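Local coordinates for trypsin-resistant surface T6 protein (Streptococcus pyogenes serotype M6, PDB 4P0D) that probably forms the backbone of surface pili, sortase-linked and stiffened by internal isopeptide cross-links, and serves as the T6 antigen, at residues Thr151-Gly156 and Ser173-Phe178; Leu202-Asn207 and Ile259-Val264; Lys279-Tyr284 and Asp298-Lys303; Thr318-Phe323 and Ser468-Leu473. The protein carries 1 engineered substitution. All coordinates share one frame; numbering follows the deposited sequence.

Interaction 1: residues Thr151-Gly156 and Ser173-Phe178; sequences TKKVTG and SYSLTF
Lys152 and Leu176 face each other in an antiparallel strand pair of the Ig-like middle domain of the pilin, built by 151-155 and 173-178. Each of the hydrogen-bonded pairs Thr151-Thr177, Lys153-Ser175 and Thr155-Ser173 makes both backbone bonds; the one from Ser173 N to Thr155 O is practically straight (179°). The tight side is the face of Lys152, Val154, Tyr174 and Leu176, all buried. Val154 CG2 sits over the Tyr174 ring in a CH-pi contact, 3.8 Å from its centroid. Lys152 leaves the backbone with CG anti to N (chi1 -177°), which carries its methylenes across Leu176 at a slant, with CB and CD each 3.6 Å from CD2 of that leucine. Farther out the lysine chain bends at chi3 (81°), and its NZ is joined covalently to Asn278 CG and hydrogen-bonded to Asp196 OD2. This Lys-Asn isopeptide bond, the hallmark of such pilin domains, ties the strand to 276-285 and turns a buried amine into a neutral amide. The other face, with Thr151, Lys153, Thr155, Ser173, Ser175 and Thr177, is looser and more exposed. Lys153 touches Ser175 OG only through CB (3.5 Å) before its chain leads away, and Thr155 OG1 makes a weak bond to Ser173 O. Where Thr151 pairs with Thr177, a water binds Thr151 OG1 at 2.8 Å and gives Thr177 O a weak bond at 3.3 Å.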
loop_
_atom_site.group_PDB
_atom_site.type_symbol
_atom_site.label_atom_id
_atom_site.label_comp_id
_atom_site.label_asym_id
_atom_site.label_seq_id
_atom_site.Cartn_x
_atom_site.Cartn_y
_atom_site.Cartn_z
ATOM N N THR A 151 -4.702 -3.762 4.490
ATOM C CA THR A 151 -5.673 -3.890 3.402
ATOM C C THR A 151 -5.991 -2.501 2.872
ATOM O O THR A 151 -6.333 -1.609 3.653
ATOM C CB THR A 151 -6.981 -4.539 3.900
ATOM O OG1 THR A 151 -6.687 -5.784 4.522
ATOM C CG2 THR A 151 -7.970 -4.801 2.765
ATOM N N LYS A 152 -5.862 -2.321 1.558
ATOM C CA LYS A 152 -6.184 -1.061 0.927
ATOM C C LYS A 152 -7.387 -1.189 0.004
ATOM O O LYS A 152 -7.510 -2.149 -0.764
ATOM C CB LYS A 152 -5.002 -0.506 0.142
ATOM C CG LYS A 152 -5.312 0.862 -0.469
ATOM C CD LYS A 152 -4.095 1.713 -0.754
ATOM C CE LYS A 152 -3.432 1.307 -2.058
ATOM N NZ LYS A 152 -2.622 2.384 -2.696
ATOM N N LYS A 153 -8.262 -0.195 0.082
ATOM C CA LYS A 153 -9.420 -0.118 -0.770
ATOM C C LYS A 153 -9.466 1.243 -1.469
ATOM O O LYS A 153 -8.915 2.226 -0.972
ATOM C CB LYS A 153 -10.688 -0.302 0.055
ATOM C CG LYS A 153 -10.961 -1.717 0.552
ATOM C CD LYS A 153 -12.181 -1.674 1.467
ATOM C CE LYS A 153 -12.399 -2.970 2.233
ATOM N NZ LYS A 153 -13.330 -3.895 1.526
ATOM N N VAL A 154 -10.130 1.276 -2.622
ATOM C CA VAL A 154 -10.333 2.497 -3.374
ATOM C C VAL A 154 -11.793 2.611 -3.805
ATOM O O VAL A 154 -12.433 1.618 -4.143
ATOM C CB VAL A 154 -9.363 2.643 -4.576
ATOM C CG1 VAL A 154 -9.568 1.569 -5.636
ATOM C CG2 VAL A 154 -9.479 4.026 -5.193
ATOM N N THR A 155 -12.322 3.831 -3.738
ATOM C CA THR A 155 -13.651 4.104 -4.262
ATOM C C THR A 155 -13.582 5.377 -5.088
ATOM O O THR A 155 -12.564 6.064 -5.075
ATOM C CB THR A 155 -14.668 4.260 -3.135
ATOM O OG1 THR A 155 -14.254 5.330 -2.264
ATOM C CG2 THR A 155 -14.787 2.926 -2.353
ATOM N N GLY A 156 -14.647 5.662 -5.831
ATOM C CA GLY A 156 -14.661 6.798 -6.767
ATOM C C GLY A 156 -14.441 6.340 -8.202
ATOM O O GLY A 156 -14.464 7.147 -9.134
ATOM N N SER A 173 -10.734 7.879 -3.724
ATOM C CA SER A 173 -10.715 7.882 -2.262
ATOM C C SER A 173 -10.173 6.545 -1.788
ATOM O O SER A 173 -10.784 5.512 -1.997
ATOM C CB SER A 173 -12.111 8.121 -1.691
ATOM O OG SER A 173 -12.564 9.417 -2.069
ATOM N N TYR A 174 -9.019 6.596 -1.146
ATOM C CA TYR A 174 -8.336 5.414 -0.672
ATOM C C TYR A 174 -8.496 5.294 0.845
ATOM O O TYR A 174 -8.593 6.285 1.565
ATOM C CB TYR A 174 -6.860 5.511 -1.005
ATOM C CG TYR A 174 -6.529 5.486 -2.471
ATOM C CD1 TYR A 174 -6.526 6.653 -3.231
ATOM C CD2 TYR A 174 -6.198 4.298 -3.100
ATOM C CE1 TYR A 174 -6.202 6.622 -4.573
ATOM C CE2 TYR A 174 -5.878 4.258 -4.448
ATOM C CZ TYR A 174 -5.879 5.416 -5.176
ATOM O OH TYR A 174 -5.548 5.356 -6.499
ATOM N N SER A 175 -8.514 4.058 1.312
ATOM C CA SER A 175 -8.667 3.747 2.730
ATOM C C SER A 175 -7.798 2.547 3.108
ATOM O O SER A 175 -7.699 1.575 2.347
ATOM C CB SER A 175 -10.133 3.485 3.069
ATOM O OG SER A 175 -10.628 2.360 2.383
ATOM N N LEU A 176 -7.153 2.648 4.266
ATOM C CA LEU A 176 -6.298 1.592 4.768
ATOM C C LEU A 176 -6.843 1.110 6.090
ATOM O O LEU A 176 -7.236 1.915 6.937
ATOM C CB LEU A 176 -4.889 2.105 5.002
ATOM C CG LEU A 176 -4.077 2.633 3.838
ATOM C CD1 LEU A 176 -2.767 3.230 4.351
ATOM C CD2 LEU A 176 -3.798 1.525 2.835
ATOM N N THR A 177 -6.892 -0.201 6.273
ATOM C CA THR A 177 -7.082 -0.765 7.611
ATOM C C THR A 177 -5.941 -1.743 7.859
ATOM O O THR A 177 -5.341 -2.259 6.914
ATOM C CB THR A 177 -8.419 -1.485 7.762
ATOM O OG1 THR A 177 -8.434 -2.622 6.905
ATOM C CG2 THR A 177 -9.600 -0.546 7.409
ATOM N N PHE A 178 -5.625 -1.999 9.118
ATOM C CA PHE A 178 -4.562 -2.943 9.418
ATOM C C PHE A 178 -4.694 -3.629 10.764
ATOM O O PHE A 178 -5.392 -3.133 11.657
ATOM C CB PHE A 178 -3.182 -2.299 9.241
ATOM C CG PHE A 178 -2.966 -1.043 10.024
ATOM C CD1 PHE A 178 -3.488 0.168 9.589
ATOM C CD2 PHE A 178 -2.188 -1.065 11.179
ATOM C CE1 PHE A 178 -3.265 1.333 10.308
ATOM C CE2 PHE A 178 -1.958 0.093 11.908
ATOM C CZ PHE A 178 -2.497 1.293 11.469
HETATM O O HOH W 1 -5.676 -5.566 7.114
#

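Interaction 2: residues Leu202-Asn207 and Ile259-Val264; sequences LTFNFN and ISYKAV
Phe204 turns its CG anti to the backbone N (chi1 175°), while Tyr261 holds its CG between N and the carbonyl carbon (chi1 44°), and the two rotations bring the rings together on the inner side of the sheet. Tyr261 comes to the edge of the Phe204 ring, close to its plane, with CD2 3.7 Å from Phe204 CE1. The planes stand at 69° and the centroids 5.9 Å apart, an oblique meeting that is neither a stack nor a true edge-to-face pair. Beside it Ala263 pairs with Phe204 without hydrogen bonds, and its CB lies 3.4 Å from Thr203 O and 4.2 Å from Leu202 CB. The backbones are antiparallel. Thr203 N gives its hydrogen to Val264 O (3.0 Å) and Val264 N returns one to Thr203 O (3.1 Å). Asn205 N still reaches Lys262 O at 3.1 Å, but the chain then turns a corner at Phe206 and Asn207, and Ser208 OG takes up Lys262 N in place of a backbone partner. The phenol of Tyr261 hydrogen-bonds Asp196, and Asn241 grips Leu202 O and Phe204 N from outside the pair. Strand 258-265 thus lies between 202-213 and 171-179; Met198 packs on Phe204, Tyr261 and Ala263, while on the other face Thr203 and Val264 touch strand 431-434.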
loop_
_atom_site.group_PDB
_atom_site.type_symbol
_atom_site.label_atom_id
_atom_site.label_comp_id
_atom_site.label_asym_id
_atom_site.label_seq_id
_atom_site.Cartn_x
_atom_site.Cartn_y
_atom_site.Cartn_z
ATOM N N LEU A 202 -1.445 9.812 -10.693
ATOM C CA LEU A 202 -2.336 10.205 -9.612
ATOM C C LEU A 202 -1.614 11.258 -8.801
ATOM O O LEU A 202 -0.435 11.101 -8.534
ATOM C CB LEU A 202 -2.631 8.989 -8.738
ATOM C CG LEU A 202 -3.270 7.813 -9.490
ATOM C CD1 LEU A 202 -3.013 6.475 -8.815
ATOM C CD2 LEU A 202 -4.767 8.067 -9.648
ATOM N N THR A 203 -2.287 12.340 -8.435
ATOM C CA THR A 203 -1.671 13.385 -7.652
ATOM C C THR A 203 -2.225 13.271 -6.230
ATOM O O THR A 203 -3.402 13.533 -5.984
ATOM C CB THR A 203 -1.919 14.775 -8.265
ATOM O OG1 THR A 203 -1.467 14.794 -9.628
ATOM C CG2 THR A 203 -1.194 15.873 -7.468
ATOM N N PHE A 204 -1.369 12.834 -5.313
ATOM C CA PHE A 204 -1.718 12.641 -3.902
ATOM C C PHE A 204 -2.024 13.960 -3.235
ATOM O O PHE A 204 -1.311 14.927 -3.470
ATOM C CB PHE A 204 -0.536 11.997 -3.177
ATOM C CG PHE A 204 -0.728 11.866 -1.695
ATOM C CD1 PHE A 204 -1.671 10.991 -1.177
ATOM C CD2 PHE A 204 0.045 12.613 -0.812
ATOM C CE1 PHE A 204 -1.859 10.875 0.193
ATOM C CE2 PHE A 204 -0.125 12.481 0.554
ATOM C CZ PHE A 204 -1.071 11.618 1.060
ATOM N N ASN A 205 -3.078 13.994 -2.419
ATOM C CA ASN A 205 -3.445 15.186 -1.657
ATOM C C ASN A 205 -3.185 14.959 -0.176
ATOM O O ASN A 205 -4.008 14.358 0.523
ATOM C CB ASN A 205 -4.925 15.554 -1.865
ATOM C CG ASN A 205 -5.295 16.904 -1.231
ATOM O OD1 ASN A 205 -4.624 17.407 -0.330
ATOM N ND2 ASN A 205 -6.362 17.496 -1.720
ATOM N N PHE A 206 -2.053 15.461 0.306
ATOM C CA PHE A 206 -1.682 15.263 1.710
ATOM C C PHE A 206 -2.702 15.870 2.666
ATOM O O PHE A 206 -3.014 15.290 3.692
ATOM C CB PHE A 206 -0.298 15.836 1.976
ATOM C CG PHE A 206 0.174 15.639 3.381
ATOM C CD1 PHE A 206 0.463 14.369 3.857
ATOM C CD2 PHE A 206 0.314 16.721 4.242
ATOM C CE1 PHE A 206 0.914 14.175 5.151
ATOM C CE2 PHE A 206 0.749 16.535 5.551
ATOM C CZ PHE A 206 1.051 15.257 6.004
ATOM N N ASN A 207 -3.225 17.038 2.304
ATOM C CA ASN A 207 -4.256 17.709 3.074
ATOM C C ASN A 207 -5.538 16.893 3.240
ATOM O O ASN A 207 -6.299 17.156 4.163
ATOM C CB ASN A 207 -4.579 19.091 2.454
ATOM N N ILE A 259 -7.071 4.810 8.168
ATOM C CA ILE A 259 -6.465 5.920 7.458
ATOM C C ILE A 259 -7.203 6.113 6.131
ATOM O O ILE A 259 -7.455 5.140 5.425
ATOM C CB ILE A 259 -4.957 5.640 7.195
ATOM C CG1 ILE A 259 -4.216 5.351 8.510
ATOM C CG2 ILE A 259 -4.277 6.789 6.449
ATOM C CD1 ILE A 259 -2.731 5.143 8.318
ATOM N N SER A 260 -7.522 7.355 5.791
ATOM C CA SER A 260 -8.103 7.672 4.499
ATOM C C SER A 260 -7.347 8.801 3.819
ATOM O O SER A 260 -6.722 9.636 4.477
ATOM C CB SER A 260 -9.585 8.017 4.665
ATOM O OG SER A 260 -10.229 6.848 5.092
ATOM N N TYR A 261 -7.377 8.801 2.493
ATOM C CA TYR A 261 -6.760 9.868 1.713
ATOM C C TYR A 261 -7.241 9.840 0.271
ATOM O O TYR A 261 -7.841 8.870 -0.178
ATOM C CB TYR A 261 -5.237 9.798 1.775
ATOM C CG TYR A 261 -4.661 8.415 1.607
ATOM C CD1 TYR A 261 -4.574 7.532 2.683
ATOM C CD2 TYR A 261 -4.186 7.987 0.368
ATOM C CE1 TYR A 261 -4.033 6.258 2.528
ATOM C CE2 TYR A 261 -3.651 6.722 0.204
ATOM C CZ TYR A 261 -3.564 5.870 1.276
ATOM O OH TYR A 261 -3.009 4.618 1.084
ATOM N N LYS A 262 -6.987 10.923 -0.443
ATOM C CA LYS A 262 -7.479 11.061 -1.796
ATOM C C LYS A 262 -6.372 11.366 -2.754
ATOM O O LYS A 262 -5.366 11.943 -2.368
ATOM C CB LYS A 262 -8.471 12.202 -1.848
ATOM C CG LYS A 262 -9.779 11.915 -1.146
ATOM C CD LYS A 262 -10.600 13.185 -1.227
ATOM C CE LYS A 262 -11.973 13.050 -0.631
ATOM N NZ LYS A 262 -12.614 14.397 -0.806
ATOM N N ALA A 263 -6.584 11.022 -4.018
ATOM C CA ALA A 263 -5.747 11.479 -5.086
ATOM C C ALA A 263 -6.590 11.770 -6.322
ATOM O O ALA A 263 -7.695 11.251 -6.459
ATOM C CB ALA A 263 -4.659 10.472 -5.385
ATOM N N VAL A 264 -6.089 12.622 -7.211
ATOM C CA VAL A 264 -6.831 12.977 -8.426
ATOM C C VAL A 264 -6.066 12.583 -9.693
ATOM O O VAL A 264 -4.866 12.862 -9.830
ATOM C CB VAL A 264 -7.142 14.483 -8.481
ATOM C CG1 VAL A 264 -5.856 15.278 -8.590
ATOM C CG2 VAL A 264 -8.070 14.794 -9.647
#

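Interaction 3: residues Lys279-Tyr284 and Asp298-Lys303; sequences KAEFFY and DKKPDK
Glu281 and Lys300 carry the ionic part of the contact: the carboxylate OE2 and the ammonium NZ form a salt bridge. The modelled separation, 2.5 Å, is unusually short and its exact value is doubtful. Lys303 NZ stands 4.3 Å from the other oxygen, Glu281 OE1, beyond a salt bridge, and Lys279 points its ammonium group into the same neighbourhood. Three lysines gathered round this one buried carboxylate would be expected to favour its ionised form.

The apolar part centres on Phe283. Pro301 lies over one face of the ring, its CD 4.0 Å from the centroid and only 11° off the normal, a CH-pi contact completed by Pro301 CG at 3.7 Å from Phe283 CG. Lys303 arrives at the edge instead, near the ring plane, with Lys303 CG 4.0 Å from Phe283 CE2. Lys300 sets its CG between N and the carbonyl carbon (chi1 66°) and then runs extended, which lets its methylenes skirt the ring, CB 3.8 Å from Phe283 CE1, before NZ reaches the glutamate.

No backbone hydrogen bond joins the two segments; the contact between the irregular 298-303 and strand 276-285 is made mostly through side chains. That strand is paired with 192-197 and 307-316, and Ala280 and Phe282 pack toward strand 139-155. The arrangement is that of a hydrophilic loop laid over the sheet of an Ig-like pilin domain, probably one of the loops that decorate the T6 fold.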
loop_
_atom_site.group_PDB
_atom_site.type_symbol
_atom_site.label_atom_id
_atom_site.label_comp_id
_atom_site.label_asym_id
_atom_site.label_seq_id
_atom_site.Cartn_x
_atom_site.Cartn_y
_atom_site.Cartn_z
ATOM N N LYS A 279 1.002 1.742 -3.567
ATOM C CA LYS A 279 1.709 0.701 -2.850
ATOM C C LYS A 279 1.747 1.042 -1.376
ATOM O O LYS A 279 2.622 1.761 -0.919
ATOM C CB LYS A 279 3.146 0.543 -3.377
ATOM C CG LYS A 279 3.846 -0.674 -2.790
ATOM C CD LYS A 279 5.350 -0.618 -3.020
ATOM C CE LYS A 279 5.983 -1.990 -2.862
ATOM N NZ LYS A 279 7.467 -1.881 -2.991
ATOM N N ALA A 280 0.776 0.543 -0.643
ATOM C CA ALA A 280 0.688 0.825 0.769
ATOM C C ALA A 280 1.525 -0.181 1.521
ATOM O O ALA A 280 1.470 -1.371 1.231
ATOM C CB ALA A 280 -0.744 0.756 1.221
ATOM N N GLU A 281 2.301 0.296 2.490
ATOM C CA GLU A 281 3.218 -0.559 3.242
ATOM C C GLU A 281 3.038 -0.348 4.722
ATOM O O GLU A 281 2.918 0.794 5.162
ATOM C CB GLU A 281 4.652 -0.241 2.860
ATOM C CG GLU A 281 5.012 -0.723 1.475
ATOM C CD GLU A 281 6.453 -0.426 1.088
ATOM O OE1 GLU A 281 7.272 -1.354 1.164
ATOM O OE2 GLU A 281 6.755 0.722 0.688
ATOM N N PHE A 282 2.989 -1.450 5.473
ATOM C CA PHE A 282 2.915 -1.430 6.925
ATOM C C PHE A 282 4.141 -2.131 7.499
ATOM O O PHE A 282 4.280 -3.359 7.384
ATOM C CB PHE A 282 1.617 -2.083 7.413
ATOM C CG PHE A 282 1.463 -2.129 8.909
ATOM C CD1 PHE A 282 1.972 -1.118 9.736
ATOM C CD2 PHE A 282 0.776 -3.169 9.499
ATOM C CE1 PHE A 282 1.802 -1.174 11.112
ATOM C CE2 PHE A 282 0.599 -3.219 10.868
ATOM C CZ PHE A 282 1.124 -2.230 11.679
ATOM N N PHE A 283 5.030 -1.325 8.092
ATOM C CA PHE A 283 6.285 -1.803 8.673
ATOM C C PHE A 283 6.120 -1.994 10.154
ATOM O O PHE A 283 5.591 -1.110 10.831
ATOM C CB PHE A 283 7.423 -0.815 8.475
ATOM C CG PHE A 283 7.717 -0.523 7.054
ATOM C CD1 PHE A 283 7.052 0.492 6.393
ATOM C CD2 PHE A 283 8.652 -1.282 6.355
ATOM C CE1 PHE A 283 7.319 0.760 5.067
ATOM C CE2 PHE A 283 8.927 -1.009 5.024
ATOM C CZ PHE A 283 8.260 0.013 4.381
ATOM N N TYR A 284 6.619 -3.127 10.653
ATOM C CA TYR A 284 6.592 -3.435 12.086
ATOM C C TYR A 284 7.845 -4.274 12.409
ATOM O O TYR A 284 8.616 -4.616 11.496
ATOM C CB TYR A 284 5.294 -4.179 12.463
ATOM C CG TYR A 284 5.093 -5.431 11.634
ATOM C CD1 TYR A 284 4.444 -5.375 10.399
ATOM C CD2 TYR A 284 5.591 -6.669 12.060
ATOM C CE1 TYR A 284 4.293 -6.512 9.620
ATOM C CE2 TYR A 284 5.448 -7.810 11.277
ATOM C CZ TYR A 284 4.794 -7.731 10.069
ATOM O OH TYR A 284 4.639 -8.860 9.275
ATOM N N ASP A 298 11.166 10.930 7.198
ATOM C CA ASP A 298 11.724 11.284 5.899
ATOM C C ASP A 298 11.805 10.080 4.983
ATOM O O ASP A 298 11.744 10.224 3.777
ATOM C CB ASP A 298 13.136 11.874 6.021
ATOM C CG ASP A 298 13.151 13.160 6.791
ATOM O OD1 ASP A 298 12.159 13.903 6.679
ATOM O OD2 ASP A 298 14.128 13.405 7.527
ATOM N N LYS A 299 11.960 8.899 5.557
ATOM C CA LYS A 299 12.322 7.747 4.784
ATOM C C LYS A 299 11.881 6.508 5.518
ATOM O O LYS A 299 12.239 6.295 6.690
ATOM C CB LYS A 299 13.839 7.708 4.606
ATOM C CG LYS A 299 14.349 6.580 3.716
ATOM C CD LYS A 299 15.827 6.307 3.986
ATOM C CE LYS A 299 16.280 4.973 3.408
ATOM N NZ LYS A 299 15.984 4.881 1.949
ATOM N N LYS A 300 11.113 5.684 4.823
ATOM C CA LYS A 300 10.644 4.445 5.407
ATOM C C LYS A 300 11.829 3.528 5.717
ATOM O O LYS A 300 12.879 3.630 5.101
ATOM C CB LYS A 300 9.608 3.787 4.510
ATOM C CG LYS A 300 10.139 3.305 3.190
ATOM C CD LYS A 300 9.001 3.211 2.194
ATOM C CE LYS A 300 9.510 2.775 0.831
ATOM N NZ LYS A 300 8.369 2.534 -0.095
ATOM N N PRO A 301 11.675 2.658 6.713
ATOM C CA PRO A 301 12.803 1.838 7.132
ATOM C C PRO A 301 13.158 0.739 6.124
ATOM O O PRO A 301 12.310 0.335 5.318
ATOM C CB PRO A 301 12.293 1.204 8.427
ATOM C CG PRO A 301 10.828 1.111 8.234
ATOM C CD PRO A 301 10.446 2.331 7.457
ATOM N N ASP A 302 14.397 0.258 6.192
ATOM C CA ASP A 302 14.812 -0.935 5.446
ATOM C C ASP A 302 14.350 -2.193 6.183
ATOM O O ASP A 302 14.175 -2.167 7.408
ATOM C CB ASP A 302 16.326 -0.947 5.277
ATOM C CG ASP A 302 16.828 0.265 4.544
ATOM O OD1 ASP A 302 16.245 0.613 3.493
ATOM O OD2 ASP A 302 17.788 0.889 5.031
ATOM N N LYS A 303 14.161 -3.285 5.441
ATOM C CA LYS A 303 13.580 -4.520 5.994
ATOM C C LYS A 303 14.611 -5.590 6.364
ATOM O O LYS A 303 15.741 -5.545 5.896
ATOM C CB LYS A 303 12.552 -5.084 5.016
ATOM C CG LYS A 303 11.298 -4.222 4.944
ATOM C CD LYS A 303 10.283 -4.770 3.955
ATOM C CE LYS A 303 10.669 -4.462 2.520
ATOM N NZ LYS A 303 9.638 -4.947 1.557
#

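Interaction 4: residues Thr318-Phe323 and Ser468-Leu473; sequences TYQIAF and SGTVLL
Strands 320-323 and 470-472 run parallel with their axes 31° apart, and Gln320 and Ala322 each use both N and O to bond Gly469, Val471 and Leu473, the link from Val471 N to Gln320 O being short (2.8 Å) and nearly straight (177°). This parallel pair joins strand 320-327 of the prealbumin-like third domain to the last strand of the chain, which forms an edge of its sheet. Gln320 starts with CG between N and the carbonyl carbon (chi1 57°) and runs on extended, which sets its amide beside Thr470; NE2 bonds Thr470 OG1 at 2.9 Å, the oxygen close to the amide plane. On the same face Ala322 CB packs against Thr470 CG2 at 3.5 Å and against Leu472 CD1 at 3.9 Å. The other face is apolar: Ile321 and Val471 both rest on Ile390 of the neighbouring sheet. Tyr319 sends its OH away to Asp160. Gly469 has a backbone conformation that calls for glycine, and its carbonyl O, besides accepting the bond from Gln320 N, lies near the plane of the Tyr319 ring, 3.6 Å from Tyr319 CB.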
loop_
_atom_site.group_PDB
_atom_site.type_symbol
_atom_site.label_atom_id
_atom_site.label_comp_id
_atom_site.label_asym_id
_atom_site.label_seq_id
_atom_site.Cartn_x
_atom_site.Cartn_y
_atom_site.Cartn_z
ATOM N N THR A 318 -7.380 3.199 -16.956
ATOM C CA THR A 318 -8.066 4.142 -17.839
ATOM C C THR A 318 -7.903 3.652 -19.269
ATOM O O THR A 318 -6.970 2.896 -19.574
ATOM C CB THR A 318 -7.490 5.578 -17.763
ATOM O OG1 THR A 318 -6.209 5.629 -18.414
ATOM C CG2 THR A 318 -7.302 6.030 -16.348
ATOM N N TYR A 319 -8.794 4.128 -20.139
ATOM C CA TYR A 319 -8.735 3.852 -21.569
ATOM C C TYR A 319 -8.795 5.167 -22.332
ATOM O O TYR A 319 -9.074 6.229 -21.763
ATOM C CB TYR A 319 -9.936 2.997 -21.993
ATOM C CG TYR A 319 -10.168 1.797 -21.087
ATOM C CD1 TYR A 319 -9.248 0.754 -21.038
ATOM C CD2 TYR A 319 -11.285 1.736 -20.256
ATOM C CE1 TYR A 319 -9.436 -0.335 -20.201
ATOM C CE2 TYR A 319 -11.489 0.642 -19.415
ATOM C CZ TYR A 319 -10.561 -0.388 -19.386
ATOM O OH TYR A 319 -10.756 -1.471 -18.538
ATOM N N GLN A 320 -8.567 5.083 -23.636
ATOM C CA GLN A 320 -8.709 6.246 -24.486
ATOM C C GLN A 320 -9.480 5.883 -25.733
ATOM O O GLN A 320 -9.420 4.744 -26.203
ATOM C CB GLN A 320 -7.354 6.864 -24.802
ATOM C CG GLN A 320 -6.362 5.933 -25.464
ATOM C CD GLN A 320 -4.957 6.506 -25.499
ATOM O OE1 GLN A 320 -4.618 7.426 -24.748
ATOM N NE2 GLN A 320 -4.126 5.950 -26.359
ATOM N N ILE A 321 -10.240 6.850 -26.225
ATOM C CA ILE A 321 -11.072 6.670 -27.396
ATOM C C ILE A 321 -10.367 7.246 -28.620
ATOM O O ILE A 321 -9.850 8.352 -28.579
ATOM C CB ILE A 321 -12.440 7.347 -27.215
ATOM C CG1 ILE A 321 -13.139 6.778 -25.975
ATOM C CG2 ILE A 321 -13.319 7.137 -28.451
ATOM C CD1 ILE A 321 -14.415 7.482 -25.616
ATOM N N ALA A 322 -10.406 6.486 -29.710
ATOM C CA ALA A 322 -9.787 6.868 -30.969
ATOM C C ALA A 322 -10.760 6.588 -32.110
ATOM O O ALA A 322 -11.624 5.716 -32.008
ATOM C CB ALA A 322 -8.488 6.094 -31.173
ATOM N N PHE A 323 -10.633 7.347 -33.183
ATOM C CA PHE A 323 -11.451 7.132 -34.370
ATOM C C PHE A 323 -10.727 7.702 -35.588
ATOM O O PHE A 323 -9.746 8.429 -35.461
ATOM C CB PHE A 323 -12.818 7.797 -34.209
ATOM C CG PHE A 323 -12.753 9.297 -34.015
ATOM C CD1 PHE A 323 -12.683 10.145 -35.107
ATOM C CD2 PHE A 323 -12.770 9.854 -32.737
ATOM C CE1 PHE A 323 -12.630 11.511 -34.944
ATOM C CE2 PHE A 323 -12.732 11.227 -32.562
ATOM C CZ PHE A 323 -12.653 12.059 -33.667
ATOM N N SER A 468 -4.990 -3.355 -24.194
ATOM C CA SER A 468 -3.939 -2.573 -24.861
ATOM C C SER A 468 -4.094 -1.067 -24.545
ATOM O O SER A 468 -3.108 -0.329 -24.485
ATOM C CB SER A 468 -3.940 -2.833 -26.367
ATOM O OG SER A 468 -3.566 -4.185 -26.669
ATOM N N GLY A 469 -5.333 -0.626 -24.336
ATOM C CA GLY A 469 -5.598 0.725 -23.833
ATOM C C GLY A 469 -6.466 1.603 -24.717
ATOM O O GLY A 469 -7.185 2.469 -24.225
ATOM N N THR A 470 -6.428 1.382 -26.027
ATOM C CA THR A 470 -7.193 2.218 -26.944
ATOM C C THR A 470 -8.414 1.498 -27.510
ATOM O O THR A 470 -8.345 0.334 -27.939
ATOM C CB THR A 470 -6.301 2.758 -28.078
ATOM O OG1 THR A 470 -5.202 3.462 -27.509
ATOM C CG2 THR A 470 -7.090 3.716 -29.001
ATOM N N VAL A 471 -9.547 2.200 -27.476
ATOM C CA VAL A 471 -10.785 1.728 -28.052
ATOM C C VAL A 471 -10.976 2.499 -29.359
ATOM O O VAL A 471 -11.333 3.673 -29.337
ATOM C CB VAL A 471 -11.970 1.978 -27.109
ATOM C CG1 VAL A 471 -13.245 1.424 -27.706
ATOM C CG2 VAL A 471 -11.723 1.338 -25.744
ATOM N N LEU A 472 -10.726 1.841 -30.488
ATOM C CA LEU A 472 -10.856 2.470 -31.822
ATOM C C LEU A 472 -12.224 2.214 -32.445
ATOM O O LEU A 472 -12.659 1.059 -32.559
ATOM C CB LEU A 472 -9.770 1.937 -32.755
ATOM C CG LEU A 472 -9.748 2.457 -34.206
ATOM C CD1 LEU A 472 -9.449 3.945 -34.261
ATOM C CD2 LEU A 472 -8.729 1.681 -35.021
ATOM N N LEU A 473 -12.913 3.275 -32.850
ATOM C CA LEU A 473 -14.259 3.122 -33.417
ATOM C C LEU A 473 -14.259 2.109 -34.581
ATOM O O LEU A 473 -13.406 2.194 -35.447
ATOM C CB LEU A 473 -14.763 4.468 -33.926
ATOM C CG LEU A 473 -16.223 4.530 -34.370
ATOM C CD1 LEU A 473 -17.177 4.393 -33.195
ATOM C CD2 LEU A 473 -16.485 5.846 -35.081
#

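How the interactions relate
Interactions 1, 2 and 3 all belong to the middle domain, whereas interaction 4 lies in the third, its centre about 28 Å from that of interaction 1. Interactions 1 and 2 share a sheet directly, since Tyr174 N and Leu176 N probably bond Tyr261 O and Ile259 O. Interaction 3 meets interaction 1 where Phe282 touches Phe178. Interactions 1, 2 and 4 rest on main-chain bonds, antiparallel in the first two and parallel in the last; interaction 1 has a buried and a more exposed face, interaction 2 is mostly buried, and interaction 4 has no exposed touching residue. Interaction 3, by charge and ring packing, buries Glu281, Phe283 and Pro301 under a loop whose Lys300 is partly exposed and Lys303 exposed. Asp196 meets both Lys152 and Tyr261.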